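Local coordinates for protein N-terminal cyanobactin protease (PDB 4H6W) that probably acts as a subtilisin-like serine endopeptidase in prenylagaramide maturation, this chain being the protease domain of a longer protein, at residues K12-T17 against A234-S239; A26-I31 against R109-A114; P186-N191 against Q272-M277. All coordinates share one frame; numbering follows the deposited sequence.

Contact 1: residues K12-T17 against A234-S239; sequences KLWSET and AALLLS
In this subtilisin-like domain the short N-terminal helix 10-16 packs on helix 223-243, the long helix that carries the predicted catalytic serine, Ser224, in its first turn, and Leu13 and Leu236 make the centre of that packing. The segments 12-16 and 234-239 have axes 10.3 Å apart at closest approach and a crossing angle of 44°. Leu13 CD2 does most of the touching: it lies 3.6 Å from Leu236 CB and has Leu236 CD1 nearly as close. More loosely, Leu13 CD2 reaches Leu237 CD2 at 4.4 Å. Leu13 gets across the gap because its chi1 of -173° swings CG away from the backbone N, and it meets the Leu236 side chain at a slant.

Leu236 CD1 also meets the pyrrole part of Trp14, coming obliquely to within 3.7 Å of Trp14 NE1. That nitrogen is already satisfied by a hydrogen bond to Ile83 O, so the leucine methyl adds an apolar contact only. His76 stacks edge-to-face with the same indole.

Thr17, just past the helix, meets the next turn of 234-239. Its CG2 rests 3.7 Å from Leu236 O, while Thr17 OG1 lies 3.5 Å from Ser239 CB; the hydroxyl is hydrogen-bonded to Gly19 N. Ser239 turns its own hydroxyl back into its helix, where OG donates to Ala235 O at 2.9 Å from above the carbonyl plane. That carbonyl also receives Ser239 N, so two bonds grip it. No hydrogen bond joins the segments: this is leucine-centred packing of an N-terminal helix against the long helix of a subtilase core.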
loop_
_atom_site.group_PDB
_atom_site.type_symbol
_atom_site.label_atom_id
_atom_site.label_comp_id
_atom_site.label_asym_id
_atom_site.label_seq_id
_atom_site.Cartn_x
_atom_site.Cartn_y
_atom_site.Cartn_z
ATOM N N LYS A 12 1.335 3.499 19.179
ATOM C CA LYS A 12 1.270 2.309 20.027
ATOM C C LYS A 12 1.854 1.111 19.295
ATOM O O LYS A 12 2.558 0.298 19.898
ATOM C CB LYS A 12 -0.162 2.007 20.486
ATOM C CG LYS A 12 -0.239 0.992 21.626
ATOM C CD LYS A 12 -1.550 0.205 21.575
ATOM C CE LYS A 12 -1.481 -1.148 22.290
ATOM N NZ LYS A 12 -2.638 -2.066 22.007
ATOM N N LEU A 13 1.565 1.016 17.995
ATOM C CA LEU A 13 2.093 -0.070 17.178
ATOM C C LEU A 13 3.607 0.022 17.061
ATOM O O LEU A 13 4.313 -0.968 17.293
ATOM C CB LEU A 13 1.416 -0.124 15.801
ATOM C CG LEU A 13 1.753 -1.313 14.879
ATOM C CD1 LEU A 13 1.633 -2.692 15.553
ATOM C CD2 LEU A 13 0.911 -1.243 13.607
ATOM N N TRP A 14 4.103 1.209 16.723
ATOM C CA TRP A 14 5.553 1.468 16.717
ATOM C C TRP A 14 6.270 1.122 18.024
ATOM O O TRP A 14 7.420 0.685 18.007
ATOM C CB TRP A 14 5.866 2.923 16.360
ATOM C CG TRP A 14 5.782 3.229 14.898
ATOM C CD1 TRP A 14 5.887 2.340 13.859
ATOM C CD2 TRP A 14 5.623 4.520 14.310
ATOM N NE1 TRP A 14 5.790 3.004 12.662
ATOM C CE2 TRP A 14 5.625 4.342 12.907
ATOM C CE3 TRP A 14 5.475 5.813 14.831
ATOM C CZ2 TRP A 14 5.489 5.408 12.016
ATOM C CZ3 TRP A 14 5.336 6.875 13.946
ATOM C CH2 TRP A 14 5.339 6.663 12.549
ATOM N N SER A 15 5.602 1.319 19.152
ATOM C CA SER A 15 6.210 1.016 20.444
ATOM C C SER A 15 6.470 -0.482 20.574
ATOM O O SER A 15 7.338 -0.904 21.341
ATOM C CB SER A 15 5.351 1.543 21.602
ATOM O OG SER A 15 4.252 0.688 21.866
ATOM N N GLU A 16 5.725 -1.277 19.808
ATOM C CA GLU A 16 5.936 -2.730 19.751
ATOM C C GLU A 16 6.930 -3.147 18.651
ATOM O O GLU A 16 7.726 -4.059 18.846
ATOM C CB GLU A 16 4.603 -3.465 19.575
ATOM C CG GLU A 16 3.650 -3.391 20.770
ATOM C CD GLU A 16 4.023 -4.317 21.935
ATOM O OE1 GLU A 16 4.589 -5.415 21.711
ATOM O OE2 GLU A 16 3.726 -3.949 23.095
ATOM N N THR A 17 6.880 -2.482 17.497
ATOM C CA THR A 17 7.748 -2.828 16.367
ATOM C C THR A 17 7.749 -1.727 15.311
ATOM O O THR A 17 6.719 -1.103 15.077
ATOM C CB THR A 17 7.381 -4.210 15.731
ATOM O OG1 THR A 17 8.196 -4.448 14.576
ATOM C CG2 THR A 17 5.914 -4.298 15.328
ATOM N N ALA A 234 0.456 -3.128 7.152
ATOM C CA ALA A 234 0.443 -4.586 6.977
ATOM C C ALA A 234 1.804 -5.192 7.308
ATOM O O ALA A 234 1.875 -6.266 7.906
ATOM C CB ALA A 234 -0.006 -4.982 5.577
ATOM N N ALA A 235 2.887 -4.516 6.929
ATOM C CA ALA A 235 4.217 -5.005 7.297
ATOM C C ALA A 235 4.430 -4.945 8.820
ATOM O O ALA A 235 4.950 -5.893 9.417
ATOM C CB ALA A 235 5.301 -4.255 6.563
ATOM N N LEU A 236 3.989 -3.860 9.455
ATOM C CA LEU A 236 4.084 -3.772 10.911
ATOM C C LEU A 236 3.357 -4.929 11.557
ATOM O O LEU A 236 3.845 -5.528 12.512
ATOM C CB LEU A 236 3.548 -2.435 11.420
ATOM C CG LEU A 236 4.411 -1.216 11.071
ATOM C CD1 LEU A 236 3.880 0.028 11.757
ATOM C CD2 LEU A 236 5.874 -1.481 11.447
ATOM N N LEU A 237 2.200 -5.269 11.004
ATOM C CA LEU A 237 1.376 -6.305 11.583
ATOM C C LEU A 237 2.007 -7.681 11.416
ATOM O O LEU A 237 1.899 -8.535 12.306
ATOM C CB LEU A 237 -0.018 -6.258 10.967
ATOM C CG LEU A 237 -0.892 -5.073 11.403
ATOM C CD1 LEU A 237 -2.195 -5.092 10.623
ATOM C CD2 LEU A 237 -1.155 -5.103 12.906
ATOM N N LEU A 238 2.672 -7.900 10.283
ATOM C CA LEU A 238 3.398 -9.150 10.072
ATOM C C LEU A 238 4.590 -9.250 11.029
ATOM O O LEU A 238 4.883 -10.334 11.534
ATOM C CB LEU A 238 3.848 -9.313 8.615
ATOM C CG LEU A 238 2.775 -9.619 7.553
ATOM C CD1 LEU A 238 3.278 -9.372 6.132
ATOM C CD2 LEU A 238 2.218 -11.035 7.698
ATOM N N SER A 239 5.264 -8.128 11.279
ATOM C CA SER A 239 6.415 -8.092 12.199
ATOM C C SER A 239 5.957 -8.398 13.620
ATOM O O SER A 239 6.667 -9.075 14.377
ATOM C CB SER A 239 7.094 -6.723 12.175
ATOM O OG SER A 239 7.453 -6.354 10.849
#

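Contact 2: residues A26-I31 against R109-A114; sequences AVLDGI and RAIEQA
Ala26 opens the contact, its CB 3.8 Å from Ala114 CB: two methyls let strand and helix come close, and their CA atoms are only 6.2 Å apart. The strand 24-28 belongs to the central parallel sheet of the subtilisin-like fold, and helix 104-116 covers one face of it. That helix is the connection of a beta-alpha-beta crossover from strand 88-91 to strand 121-124, and it passes over 24-28, which lies between them in the sheet, running nearly antiparallel to it at 170°. Ile121 and Asn123 of the neighbouring strand make backbone hydrogen bonds to Ala26.

Val27 turns to the other face of the sheet, where helix 63-73 receives it through Val68, Ile72 and Phe73.

Leu28 comes back to the helix 104-116 side and carries most of the contact. Its CG stands anti to the carbonyl carbon, and the two methyls then divide the work. CD2 presses on Ala110 CB at 3.5 Å, and also lies 3.8 Å from Ile111 CG1; CD1 lies beside Ala114 CB, a looser neighbour at 4.3 Å. Leu28 thus fits between successive turns of the helix, over a patch kept low by two alanines. Ile122 of the adjoining strand touches Leu28, Ile111 and Ala114, adding to this apolar layer.

Asp29 follows directly and leaves the helix behind. It is the predicted aspartate of the charge relay system, and its OD2 is hydrogen-bonded to ND1 of His64. The same oxygen is held from its own chain: Gly30 N donates to Asp29 OD2 at 2.7 Å with an angle of 163°, meeting it on the anti side, 20° out of the carboxylate plane.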
loop_
_atom_site.group_PDB
_atom_site.type_symbol
_atom_site.label_atom_id
_atom_site.label_comp_id
_atom_site.label_asym_id
_atom_site.label_seq_id
_atom_site.Cartn_x
_atom_site.Cartn_y
_atom_site.Cartn_z
ATOM N N ALA A 26 7.692 -5.139 -1.376
ATOM C CA ALA A 26 8.142 -4.753 -2.717
ATOM C C ALA A 26 7.378 -3.523 -3.168
ATOM O O ALA A 26 6.168 -3.452 -2.993
ATOM C CB ALA A 26 7.927 -5.891 -3.698
ATOM N N VAL A 27 8.084 -2.549 -3.738
ATOM C CA VAL A 27 7.428 -1.361 -4.278
ATOM C C VAL A 27 7.517 -1.399 -5.796
ATOM O O VAL A 27 8.606 -1.302 -6.363
ATOM C CB VAL A 27 8.020 -0.052 -3.718
ATOM C CG1 VAL A 27 7.335 1.142 -4.359
ATOM C CG2 VAL A 27 7.894 0.004 -2.192
ATOM N N LEU A 28 6.366 -1.589 -6.442
ATOM C CA LEU A 28 6.292 -1.626 -7.896
ATOM C C LEU A 28 5.810 -0.279 -8.399
ATOM O O LEU A 28 4.623 0.057 -8.309
ATOM C CB LEU A 28 5.382 -2.757 -8.387
ATOM C CG LEU A 28 5.973 -4.167 -8.427
ATOM C CD1 LEU A 28 6.484 -4.636 -7.070
ATOM C CD2 LEU A 28 4.937 -5.131 -8.965
ATOM N N ASP A 29 6.757 0.489 -8.927
ATOM C CA ASP A 29 6.544 1.892 -9.230
ATOM C C ASP A 29 7.657 2.370 -10.165
ATOM O O ASP A 29 8.240 1.563 -10.897
ATOM C CB ASP A 29 6.563 2.686 -7.929
ATOM C CG ASP A 29 5.717 3.929 -7.996
ATOM O OD1 ASP A 29 4.614 3.896 -7.402
ATOM O OD2 ASP A 29 6.148 4.920 -8.647
ATOM N N GLY A 30 7.945 3.670 -10.150
ATOM C CA GLY A 30 9.086 4.203 -10.895
ATOM C C GLY A 30 10.383 3.995 -10.133
ATOM O O GLY A 30 10.384 3.477 -9.000
ATOM N N ILE A 31 11.490 4.397 -10.754
ATOM C CA ILE A 31 12.805 4.339 -10.117
ATOM C C ILE A 31 12.916 5.263 -8.887
ATOM O O ILE A 31 12.607 6.452 -8.954
ATOM C CB ILE A 31 13.943 4.602 -11.135
ATOM C CG1 ILE A 31 13.830 3.606 -12.301
ATOM C CG2 ILE A 31 15.311 4.481 -10.461
ATOM C CD1 ILE A 31 14.828 3.829 -13.417
ATOM N N ARG A 109 4.803 -9.230 -14.759
ATOM C CA ARG A 109 6.190 -9.686 -14.684
ATOM C C ARG A 109 6.835 -9.201 -13.394
ATOM O O ARG A 109 7.555 -9.949 -12.734
ATOM C CB ARG A 109 7.014 -9.198 -15.878
ATOM C CG ARG A 109 6.756 -9.921 -17.191
ATOM C CD ARG A 109 8.033 -9.961 -18.010
ATOM N NE ARG A 109 7.783 -10.220 -19.425
ATOM C CZ ARG A 109 7.558 -9.275 -20.339
ATOM N NH1 ARG A 109 7.541 -7.988 -19.997
ATOM N NH2 ARG A 109 7.347 -9.621 -21.605
ATOM N N ALA A 110 6.562 -7.949 -13.028
ATOM C CA ALA A 110 7.122 -7.383 -11.820
ATOM C C ALA A 110 6.586 -8.135 -10.596
ATOM O O ALA A 110 7.359 -8.512 -9.704
ATOM C CB ALA A 110 6.836 -5.896 -11.742
ATOM N N ILE A 111 5.278 -8.389 -10.568
ATOM C CA ILE A 111 4.692 -9.146 -9.456
ATOM C C ILE A 111 5.379 -10.508 -9.354
ATOM O O ILE A 111 5.839 -10.893 -8.280
ATOM C CB ILE A 111 3.160 -9.312 -9.582
ATOM C CG1 ILE A 111 2.476 -7.956 -9.549
ATOM C CG2 ILE A 111 2.609 -10.165 -8.448
ATOM C CD1 ILE A 111 1.069 -7.977 -10.086
ATOM N N GLU A 112 5.482 -11.206 -10.486
ATOM C CA GLU A 112 6.142 -12.506 -10.529
ATOM C C GLU A 112 7.550 -12.428 -9.935
ATOM O O GLU A 112 7.966 -13.297 -9.166
ATOM C CB GLU A 112 6.178 -13.067 -11.950
ATOM C CG GLU A 112 6.793 -14.468 -12.043
ATOM C CD GLU A 112 6.868 -14.996 -13.472
ATOM O OE1 GLU A 112 7.587 -14.388 -14.301
ATOM O OE2 GLU A 112 6.213 -16.023 -13.765
ATOM N N GLN A 113 8.268 -11.373 -10.282
ATOM C CA GLN A 113 9.628 -11.204 -9.798
ATOM C C GLN A 113 9.652 -10.896 -8.296
ATOM O O GLN A 113 10.480 -11.457 -7.555
ATOM C CB GLN A 113 10.359 -10.131 -10.593
ATOM C CG GLN A 113 11.861 -10.209 -10.422
ATOM C CD GLN A 113 12.603 -9.172 -11.241
ATOM O OE1 GLN A 113 12.006 -8.200 -11.722
ATOM N NE2 GLN A 113 13.922 -9.374 -11.408
ATOM N N ALA A 114 8.730 -10.035 -7.856
ATOM C CA ALA A 114 8.586 -9.710 -6.436
ATOM C C ALA A 114 8.343 -10.976 -5.622
ATOM O O ALA A 114 8.956 -11.172 -4.573
ATOM C CB ALA A 114 7.463 -8.711 -6.218
#

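Contact 3: residues P186-N191 against Q272-M277; sequences PVDFSN and QSRCLM
Arg274, the first residue of segment 272-277 to meet the loop 186-191, spans most of the gap. Its chain is extended from CG to NE, which carries the guanidinium along to the backbone of Val187 and Asp188. Near the root of that chain, Arg274 CB lies 4.1 Å from Pro186 CG, the two side chains crossing at about a right angle. At the far end NH1 makes a weak hydrogen bond to Asp188 O, 3.1 Å long but bent to 121°. The Asp188 carboxylate gives a long salt bridge, OD1 to Arg274 NH1 at 3.8 Å; OD1 stands well out of the guanidinium plane and no N-H points at it, so any attraction is probably one of charge alone.

A water joins the two segments as well. It donates to Val187 O at 2.6 Å and to Ser190 O, and accepts from Arg274 NH1 at 3.2 Å, tying two carbonyls of the loop to the arginine.

Cys275 comes next, forming a disulfide with Cys264. Both segments are loops at the edge of the subtilisin-like domain, beside the outermost strand 200-204, whose Leu202 touches Pro186, Cys275 and Leu276 alike. With SG anti to the carbonyl carbon (chi1 -76°), the sulfur lies against the proline ring, 3.7 Å from Pro186 CD.

Leu276 has a positive phi of 61°, a sharp change of direction in the chain. Its CD1 lies 4.3 Å from Asn191 O, while the Asn191 side chain faces elsewhere, ND2 donating to Asp160 OD2 and Thr157 O.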
loop_
_atom_site.group_PDB
_atom_site.type_symbol
_atom_site.label_atom_id
_atom_site.label_comp_id
_atom_site.label_asym_id
_atom_site.label_seq_id
_atom_site.Cartn_x
_atom_site.Cartn_y
_atom_site.Cartn_z
ATOM N N PRO A 186 -14.158 10.655 3.033
ATOM C CA PRO A 186 -13.619 10.306 1.719
ATOM C C PRO A 186 -13.455 11.539 0.846
ATOM O O PRO A 186 -14.246 12.481 0.928
ATOM C CB PRO A 186 -14.679 9.365 1.133
ATOM C CG PRO A 186 -15.945 9.712 1.848
ATOM C CD PRO A 186 -15.535 10.153 3.223
ATOM N N VAL A 187 -12.413 11.529 0.028
ATOM C CA VAL A 187 -12.120 12.649 -0.845
ATOM C C VAL A 187 -12.844 12.445 -2.174
ATOM O O VAL A 187 -13.228 11.322 -2.504
ATOM C CB VAL A 187 -10.608 12.805 -1.029
ATOM C CG1 VAL A 187 -9.963 13.168 0.298
ATOM C CG2 VAL A 187 -10.018 11.515 -1.559
ATOM N N ASP A 188 -13.049 13.526 -2.922
ATOM C CA ASP A 188 -13.772 13.448 -4.191
ATOM C C ASP A 188 -13.111 12.525 -5.210
ATOM O O ASP A 188 -13.797 11.755 -5.879
ATOM C CB ASP A 188 -13.922 14.840 -4.812
ATOM C CG ASP A 188 -15.124 15.600 -4.278
ATOM O OD1 ASP A 188 -15.875 15.051 -3.433
ATOM O OD2 ASP A 188 -15.317 16.755 -4.722
ATOM N N PHE A 189 -11.784 12.609 -5.324
ATOM C CA PHE A 189 -11.065 11.937 -6.399
ATOM C C PHE A 189 -11.009 10.411 -6.288
ATOM O O PHE A 189 -10.840 9.733 -7.291
ATOM C CB PHE A 189 -9.656 12.521 -6.579
ATOM C CG PHE A 189 -8.793 12.458 -5.344
ATOM C CD1 PHE A 189 -8.128 11.281 -4.997
ATOM C CD2 PHE A 189 -8.610 13.589 -4.549
ATOM C CE1 PHE A 189 -7.325 11.224 -3.864
ATOM C CE2 PHE A 189 -7.805 13.540 -3.416
ATOM C CZ PHE A 189 -7.162 12.354 -3.069
ATOM N N SER A 190 -11.177 9.883 -5.079
ATOM C CA SER A 190 -10.971 8.459 -4.786
ATOM C C SER A 190 -12.024 7.568 -5.453
ATOM O O SER A 190 -13.215 7.744 -5.216
ATOM C CB SER A 190 -10.982 8.259 -3.266
ATOM O OG SER A 190 -10.249 7.109 -2.885
ATOM N N ASN A 191 -11.601 6.625 -6.295
ATOM C CA ASN A 191 -12.569 5.755 -6.978
ATOM C C ASN A 191 -13.325 4.868 -5.999
ATOM O O ASN A 191 -12.802 4.483 -4.942
ATOM C CB ASN A 191 -11.924 4.903 -8.075
ATOM C CG ASN A 191 -11.449 5.733 -9.246
ATOM O OD1 ASN A 191 -11.995 6.798 -9.518
ATOM N ND2 ASN A 191 -10.425 5.249 -9.951
ATOM N N GLN A 272 -22.564 6.716 1.452
ATOM C CA GLN A 272 -21.844 5.823 2.363
ATOM C C GLN A 272 -21.014 4.750 1.635
ATOM O O GLN A 272 -20.194 4.074 2.255
ATOM C CB GLN A 272 -22.807 5.204 3.390
ATOM C CG GLN A 272 -24.105 4.639 2.806
ATOM C CD GLN A 272 -25.340 4.935 3.659
ATOM O OE1 GLN A 272 -25.958 4.026 4.222
ATOM N NE2 GLN A 272 -25.710 6.212 3.744
ATOM N N SER A 273 -21.214 4.609 0.326
ATOM C CA SER A 273 -20.461 3.638 -0.464
ATOM C C SER A 273 -19.124 4.189 -0.957
ATOM O O SER A 273 -18.287 3.435 -1.457
ATOM C CB SER A 273 -21.297 3.092 -1.633
ATOM O OG SER A 273 -21.468 4.055 -2.653
ATOM N N ARG A 274 -18.923 5.500 -0.828
ATOM C CA ARG A 274 -17.626 6.099 -1.140
ATOM C C ARG A 274 -16.567 5.731 -0.091
ATOM O O ARG A 274 -15.363 5.923 -0.325
ATOM C CB ARG A 274 -17.726 7.617 -1.255
ATOM C CG ARG A 274 -18.372 8.124 -2.526
ATOM C CD ARG A 274 -17.793 9.485 -2.837
ATOM N NE ARG A 274 -18.424 10.135 -3.979
ATOM C CZ ARG A 274 -17.824 11.057 -4.726
ATOM N NH1 ARG A 274 -16.576 11.414 -4.467
ATOM N NH2 ARG A 274 -18.463 11.613 -5.746
ATOM N N CYS A 275 -17.024 5.198 1.044
ATOM C CA CYS A 275 -16.146 4.741 2.122
ATOM C C CYS A 275 -15.667 3.299 1.990
ATOM O O CYS A 275 -14.856 2.837 2.803
ATOM C CB CYS A 275 -16.793 4.962 3.494
ATOM S SG CYS A 275 -16.719 6.701 3.994
ATOM N N LEU A 276 -16.162 2.583 0.980
ATOM C CA LEU A 276 -15.749 1.192 0.769
ATOM C C LEU A 276 -16.125 0.355 1.994
ATOM O O LEU A 276 -17.184 0.560 2.581
ATOM C CB LEU A 276 -14.238 1.128 0.485
ATOM C CG LEU A 276 -13.709 1.518 -0.911
ATOM C CD1 LEU A 276 -14.744 2.121 -1.859
ATOM C CD2 LEU A 276 -12.519 2.439 -0.789
ATOM N N MET A 277 -15.258 -0.564 2.402
ATOM C CA MET A 277 -15.502 -1.328 3.618
ATOM C C MET A 277 -15.299 -0.457 4.863
ATOM O O MET A 277 -15.725 -0.824 5.954
ATOM C CB MET A 277 -14.622 -2.578 3.659
ATOM C CG MET A 277 -15.035 -3.642 4.663
ATOM S SD MET A 277 -16.689 -4.296 4.367
ATOM C CE MET A 277 -16.463 -5.167 2.814
HETATM O O HOH W 1 -14.595 9.219 -3.300
#

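In the fold
The three contacts tie separate parts of one subtilisin-like domain together without touching each other. Contact 2 stands closest to the predicted charge relay system: it contains Asp29, and the Leu28 side chain is about 9 Å from that of His64 and about 11 Å from that of Ser224. Contact 3 lies across the chain's centre from contact 2, their centres 27 Å apart, yet the Asn191 side chain is also about 11 Å from that of Ser224. Contact 1 is away from the site, although its helix 223-243 includes Ser224 near the start. Helix 10-16 leads into strand 24-28, so the first segments of contacts 1 and 2 follow one another along the chain, and the nearest atoms of the two contacts are about 8 Å apart.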